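Local coordinates for ferritin like protein (Caulobacter vibrioides, PDB 3HL1) that is of unknown function but belongs to the ferritin-like proteins and probably binds metal, at residues E106-R114 with I240-Y250. Sequence-based numbering, arbitrary orientation.
Sequences ELGPLDLTR and IRRMPNWPGVY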
ATOM      1  N   GLU A 106       2.252 -10.371  10.156  1.00 29.41           N
ATOM      2  CA  GLU A 106       1.059 -11.181  10.200  1.00 27.40           C
ATOM      3  C   GLU A 106      -0.127 -10.325  10.431  1.00 29.19           C
ATOM      4  O   GLU A 106      -0.079  -9.353  11.179  1.00 26.40           O
ATOM      5  CB  GLU A 106       1.131 -12.229  11.296  1.00 32.15           C
ATOM      6  CG  GLU A 106       2.280 -13.194  11.128  1.00 30.16           C
ATOM      7  CD  GLU A 106       2.268 -14.227  12.263  1.00 44.06           C
ATOM      8  OE1 GLU A 106       1.216 -14.511  12.852  1.00 52.27           O
ATOM      9  OE2 GLU A 106       3.322 -14.752  12.566  1.00 47.09           O
ATOM     10  N   LEU A 107      -1.224 -10.713   9.800  1.00 28.69           N
ATOM     11  CA  LEU A 107      -2.466  -9.977   9.904  1.00 29.24           C
ATOM     12  C   LEU A 107      -3.095 -10.135  11.305  1.00 30.56           C
ATOM     13  O   LEU A 107      -2.961 -11.189  11.893  1.00 30.06           O
ATOM     14  CB  LEU A 107      -3.418 -10.524   8.841  1.00 34.54           C
ATOM     15  CG  LEU A 107      -2.970 -10.334   7.400  1.00 29.51           C
ATOM     16  CD1 LEU A 107      -3.999 -10.995   6.441  1.00 29.10           C
ATOM     17  CD2 LEU A 107      -2.794  -8.880   7.007  1.00 24.26           C
ATOM     18  N   GLY A 108      -3.788  -9.090  11.800  1.00 29.38           N
ATOM     19  CA  GLY A 108      -4.421  -9.111  13.098  1.00 30.27           C
ATOM     20  C   GLY A 108      -5.314  -7.897  13.305  1.00 29.25           C
ATOM     21  O   GLY A 108      -5.526  -7.115  12.360  1.00 27.49           O
ATOM     22  N   PRO A 109      -5.876  -7.753  14.529  1.00 30.05           N
ATOM     23  CA  PRO A 109      -6.818  -6.705  14.817  1.00 27.45           C
ATOM     24  C   PRO A 109      -6.093  -5.419  15.195  1.00 27.66           C
ATOM     25  O   PRO A 109      -4.855  -5.346  15.090  1.00 27.23           O
ATOM     26  CB  PRO A 109      -7.611  -7.273  16.004  1.00 28.27           C
ATOM     27  CG  PRO A 109      -6.604  -8.049  16.745  1.00 31.68           C
ATOM     28  CD  PRO A 109      -5.685  -8.638  15.688  1.00 25.20           C
ATOM     29  N   LEU A 110      -6.863  -4.400  15.574  1.00 29.34           N
ATOM     30  CA  LEU A 110      -6.281  -3.177  16.122  1.00 27.47           C
ATOM     31  C   LEU A 110      -5.676  -3.552  17.493  1.00 31.68           C
ATOM     32  O   LEU A 110      -6.337  -3.537  18.477  1.00 29.68           O
ATOM     33  CB  LEU A 110      -7.340  -2.104  16.287  1.00 29.96           C
ATOM     34  CG  LEU A 110      -6.725  -0.797  16.829  1.00 34.49           C
ATOM     35  CD1 LEU A 110      -5.906  -0.096  15.700  1.00 34.87           C
ATOM     36  CD2 LEU A 110      -7.866   0.107  17.348  1.00 33.14           C
ATOM     37  N   ASP A 111      -4.423  -3.957  17.515  1.00 31.85           N
ATOM     38  CA  ASP A 111      -3.703  -4.186  18.774  1.00 32.71           C
ATOM     39  C   ASP A 111      -2.333  -3.523  18.662  1.00 31.04           C
ATOM     40  O   ASP A 111      -1.960  -3.022  17.600  1.00 27.82           O
ATOM     41  CB  ASP A 111      -3.611  -5.670  19.107  1.00 30.58           C
ATOM     42  CG  ASP A 111      -2.897  -6.498  18.012  1.00 36.11           C
ATOM     43  OD1 ASP A 111      -2.204  -5.926  17.143  1.00 28.86           O
ATOM     44  OD2 ASP A 111      -3.021  -7.739  18.032  1.00 30.81           O
ATOM     45  N   LEU A 112      -1.583  -3.506  19.741  1.00 32.23           N
ATOM     46  CA  LEU A 112      -0.276  -2.829  19.719  1.00 32.86           C
ATOM     47  C   LEU A 112       0.647  -3.302  18.604  1.00 28.54           C
ATOM     48  O   LEU A 112       1.287  -2.495  17.918  1.00 26.09           O
ATOM     49  CB  LEU A 112       0.401  -2.959  21.090  1.00 34.81           C
ATOM     50  CG  LEU A 112       1.673  -2.109  21.210  1.00 41.23           C
ATOM     51  CD1 LEU A 112       1.402  -0.624  20.871  1.00 40.75           C
ATOM     52  CD2 LEU A 112       2.288  -2.272  22.594  1.00 32.89           C
ATOM     53  N   THR A 113       0.719  -4.613  18.435  1.00 29.84           N
ATOM     54  CA  THR A 113       1.554  -5.235  17.423  1.00 31.03           C
ATOM     55  C   THR A 113       1.235  -4.689  16.008  1.00 31.96           C
ATOM     56  O   THR A 113       2.139  -4.359  15.252  1.00 29.65           O
ATOM     57  CB  THR A 113       1.391  -6.787  17.422  1.00 34.85           C
ATOM     58  OG1 THR A 113       1.797  -7.306  18.695  1.00 37.65           O
ATOM     59  CG2 THR A 113       2.312  -7.446  16.345  1.00 29.06           C
ATOM     60  N   ARG A 114      -0.050  -4.601  15.678  1.00 28.05           N
ATOM     61  CA  ARG A 114      -0.498  -4.078  14.375  1.00 28.92           C
ATOM     62  C   ARG A 114      -0.308  -2.562  14.257  1.00 31.29           C
ATOM     63  O   ARG A 114       0.134  -2.092  13.236  1.00 28.82           O
ATOM     64  CB  ARG A 114      -1.948  -4.460  14.082  1.00 28.68           C
ATOM     65  CG  ARG A 114      -2.160  -5.657  13.154  1.00 27.60           C
ATOM     66  CD  ARG A 114      -1.234  -6.863  13.445  1.00 25.67           C
ATOM     67  NE  ARG A 114      -1.528  -7.546  14.694  1.00 31.36           N
ATOM     68  CZ  ARG A 114      -1.102  -8.771  14.965  1.00 30.33           C
ATOM     69  NH1 ARG A 114      -0.422  -9.486  14.094  1.00 29.54           N
ATOM     70  NH2 ARG A 114      -1.322  -9.286  16.125  1.00 31.89           N
ATOM     71  N   ILE A 240      -2.799   7.015  17.147  1.00 37.97           N
ATOM     72  CA  ILE A 240      -3.543   5.857  17.620  1.00 38.32           C
ATOM     73  C   ILE A 240      -2.689   5.087  18.607  1.00 39.06           C
ATOM     74  O   ILE A 240      -3.183   4.670  19.652  1.00 40.10           O
ATOM     75  CB  ILE A 240      -4.004   4.925  16.452  1.00 35.30           C
ATOM     76  CG1 ILE A 240      -5.033   5.641  15.565  1.00 36.88           C
ATOM     77  CG2 ILE A 240      -4.589   3.623  16.986  1.00 38.24           C
ATOM     78  CD1 ILE A 240      -5.248   4.996  14.179  1.00 34.95           C
ATOM     79  N   ARG A 241      -1.406   4.918  18.283  1.00 38.41           N
ATOM     80  CA  ARG A 241      -0.481   4.169  19.148  1.00 38.49           C
ATOM     81  C   ARG A 241      -0.434   4.727  20.573  1.00 41.53           C
ATOM     82  O   ARG A 241      -0.289   3.965  21.535  1.00 40.78           O
ATOM     83  CB  ARG A 241       0.930   4.170  18.561  1.00 34.48           C
ATOM     84  CG  ARG A 241       1.921   3.232  19.246  1.00 35.92           C
ATOM     85  CD  ARG A 241       3.290   3.391  18.569  1.00 39.58           C
ATOM     86  NE  ARG A 241       3.828   4.758  18.734  1.00 51.44           N
ATOM     87  CZ  ARG A 241       4.676   5.163  19.701  1.00 52.12           C
ATOM     88  NH1 ARG A 241       5.143   4.316  20.619  1.00 42.95           N
ATOM     89  NH2 ARG A 241       5.092   6.431  19.750  1.00 50.06           N
ATOM     90  N   ARG A 242      -0.574   6.052  20.672  1.00 45.50           N
ATOM     91  CA  ARG A 242      -0.504   6.802  21.934  1.00 47.04           C
ATOM     92  C   ARG A 242      -1.807   6.954  22.708  1.00 47.94           C
ATOM     93  O   ARG A 242      -1.763   7.404  23.835  1.00 48.51           O
ATOM     94  CB  ARG A 242       0.046   8.201  21.675  1.00 47.70           C
ATOM     95  CG  ARG A 242       1.462   8.224  21.151  1.00 53.26           C
ATOM     96  CD  ARG A 242       1.821   9.635  20.678  1.00 63.37           C
ATOM     97  NE  ARG A 242       3.164   9.704  20.107  1.00 65.75           N
ATOM     98  CZ  ARG A 242       4.296   9.711  20.814  1.00 68.26           C
ATOM     99  NH1 ARG A 242       4.282   9.684  22.147  1.00 69.07           N
ATOM    100  NH2 ARG A 242       5.464   9.767  20.178  1.00 68.33           N
HETATM  101  N   MSE A 243      -2.946   6.570  22.145  1.00 47.81           N
HETATM  102  CA  MSE A 243      -4.225   6.739  22.837  1.00 48.87           C
HETATM  103  C   MSE A 243      -4.344   5.934  24.117  1.00 48.74           C
HETATM  104  O   MSE A 243      -3.876   4.795  24.173  1.00 47.65           O
HETATM  105  CB  MSE A 243      -5.378   6.299  21.962  1.00 48.67           C
HETATM  106  CG  MSE A 243      -5.585   7.156  20.759  1.00 51.20           C
HETATM  107 SE   MSE A 243      -7.019   6.398  19.634  0.75 47.89          SE
HETATM  108  CE  MSE A 243      -6.930   4.552  20.110  1.00 46.74           C
ATOM    109  N   PRO A 244      -5.003   6.516  25.146  1.00 50.77           N
ATOM    110  CA  PRO A 244      -5.281   5.746  26.370  1.00 50.75           C
ATOM    111  C   PRO A 244      -6.349   4.647  26.205  1.00 51.35           C
ATOM    112  O   PRO A 244      -6.233   3.578  26.816  1.00 53.42           O
ATOM    113  CB  PRO A 244      -5.755   6.811  27.376  1.00 50.38           C
ATOM    114  CG  PRO A 244      -5.891   8.085  26.628  1.00 48.03           C
ATOM    115  CD  PRO A 244      -5.472   7.918  25.230  1.00 49.73           C
ATOM    116  N   ASN A 245      -7.375   4.895  25.401  1.00 49.86           N
ATOM    117  CA  ASN A 245      -8.517   3.964  25.358  1.00 54.02           C
ATOM    118  C   ASN A 245      -8.852   3.457  23.961  1.00 52.54           C
ATOM    119  O   ASN A 245      -9.529   4.139  23.178  1.00 55.35           O
ATOM    120  CB  ASN A 245      -9.751   4.622  25.972  1.00 53.46           C
ATOM    121  CG  ASN A 245      -9.511   5.066  27.400  1.00 60.88           C
ATOM    122  OD1 ASN A 245      -9.416   4.238  28.320  1.00 58.45           O
ATOM    123  ND2 ASN A 245      -9.371   6.386  27.588  1.00 58.57           N
ATOM    124  N   TRP A 246      -8.397   2.250  23.657  1.00 49.92           N
ATOM    125  CA  TRP A 246      -8.607   1.689  22.309  1.00 47.75           C
ATOM    126  C   TRP A 246      -9.980   1.088  22.233  1.00 43.47           C
ATOM    127  O   TRP A 246     -10.455   0.555  23.223  1.00 38.85           O
ATOM    128  CB  TRP A 246      -7.559   0.654  21.981  1.00 46.42           C
ATOM    129  CG  TRP A 246      -6.213   1.266  21.795  1.00 52.07           C
ATOM    130  CD1 TRP A 246      -5.752   2.470  22.307  1.00 55.76           C
ATOM    131  CD2 TRP A 246      -5.115   0.683  21.114  1.00 44.90           C
ATOM    132  NE1 TRP A 246      -4.441   2.664  21.946  1.00 59.66           N
ATOM    133  CE2 TRP A 246      -4.028   1.582  21.212  1.00 53.63           C
ATOM    134  CE3 TRP A 246      -4.933  -0.519  20.437  1.00 46.84           C
ATOM    135  CZ2 TRP A 246      -2.789   1.310  20.648  1.00 49.62           C
ATOM    136  CZ3 TRP A 246      -3.717  -0.771  19.868  1.00 51.11           C
ATOM    137  CH2 TRP A 246      -2.651   0.131  19.989  1.00 49.01           C
ATOM    138  N   PRO A 247     -10.630   1.183  21.062  1.00 42.12           N
ATOM    139  CA  PRO A 247     -11.980   0.648  20.947  1.00 40.25           C
ATOM    140  C   PRO A 247     -11.969  -0.881  20.990  1.00 39.46           C
ATOM    141  O   PRO A 247     -10.936  -1.512  20.705  1.00 40.21           O
ATOM    142  CB  PRO A 247     -12.441   1.150  19.567  1.00 43.03           C
ATOM    143  CG  PRO A 247     -11.175   1.319  18.778  1.00 38.87           C
ATOM    144  CD  PRO A 247     -10.160   1.788  19.799  1.00 41.79           C
ATOM    145  N   GLY A 248     -13.127  -1.465  21.282  1.00 35.49           N
ATOM    146  CA  GLY A 248     -13.281  -2.924  21.284  1.00 36.43           C
ATOM    147  C   GLY A 248     -13.074  -3.491  19.884  1.00 33.62           C
ATOM    148  O   GLY A 248     -13.441  -2.841  18.896  1.00 32.02           O
ATOM    149  N   VAL A 249     -12.441  -4.652  19.821  1.00 36.00           N
ATOM    150  CA  VAL A 249     -12.173  -5.328  18.564  1.00 37.05           C
ATOM    151  C   VAL A 249     -12.756  -6.742  18.573  1.00 38.15           C
ATOM    152  O   VAL A 249     -12.919  -7.377  19.635  1.00 35.98           O
ATOM    153  CB  VAL A 249     -10.669  -5.397  18.249  1.00 38.26           C
ATOM    154  CG1 VAL A 249     -10.067  -3.953  18.256  1.00 29.07           C
ATOM    155  CG2 VAL A 249      -9.955  -6.315  19.227  1.00 39.12           C
ATOM    156  N   TYR A 250     -13.088  -7.233  17.383  1.00 33.83           N
ATOM    157  CA  TYR A 250     -13.474  -8.589  17.233  1.00 31.17           C
ATOM    158  C   TYR A 250     -12.289  -9.470  17.546  1.00 34.52           C
ATOM    159  O   TYR A 250     -11.130  -9.102  17.405  1.00 35.23           O
ATOM    160  CB  TYR A 250     -13.953  -8.912  15.822  1.00 31.86           C
ATOM    161  CG  TYR A 250     -15.172  -8.195  15.437  1.00 31.84           C
ATOM    162  CD1 TYR A 250     -16.418  -8.587  15.947  1.00 31.06           C
ATOM    163  CD2 TYR A 250     -15.112  -7.100  14.579  1.00 32.26           C
ATOM    164  CE1 TYR A 250     -17.598  -7.894  15.596  1.00 31.47           C
ATOM    165  CE2 TYR A 250     -16.266  -6.398  14.249  1.00 26.16           C
ATOM    166  CZ  TYR A 250     -17.502  -6.803  14.772  1.00 29.66           C
ATOM    167  OH  TYR A 250     -18.624  -6.090  14.390  1.00 32.66           O
TER
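Leu110 packs against Ile240, Trp246, Pro247 and Val249, near the surface of a ferritin-like helical fold. The contact joins the turn leading into helix 112-121 to the end of helix 233-242 and the loop that follows. Across the two segments it is apolar and van der Waals in character. Leu110 sits at the centre of an inverse gamma turn. Its CG lies anti to the backbone N (chi1 -178°), 4.0 Å from Trp246 CE3, and the two methyls then part. CD2 meets the Pro247 ring at CD, 3.8 Å away, with the side chains at about a right angle. CD1 goes to the Ile240 methyl CG2 at 4.1 Å. Lower on the side chain, Leu110 CB rests on Val249 CG1. The other methyl, Val249 CG2, touches Pro109 CB.

Trp246 brings the benzene end of its indole to the backbone between Leu110 and Leu112. CZ3 comes within 3.3 Å of Asp111 C, which lies at the ring edge, near its plane. Leu112 adds its CD1, 4.2 Å from Trp246 CH2 and also close to the aliphatic CG of Arg241. At the far edge of the indole, NE1 makes a weak hydrogen bond to Met243 O. The charged end of Arg241 turns to Asp238 in its own helix.

From helices 8-35 and 42-67, Val32 and Ile47 also touch Leu110. Ser35 OG hydrogen-bonds Leu110 N. Behind the turn, Asp111 is the N-cap of helix 112-121. Its OD1 accepts from both Arg114 N and Arg114 NE. The Arg114 guanidinium grips the carboxylate side-on, and NH2 meets the syn lone pair of Asp111 OD2 at 3.0 Å, nearly straight at 172°.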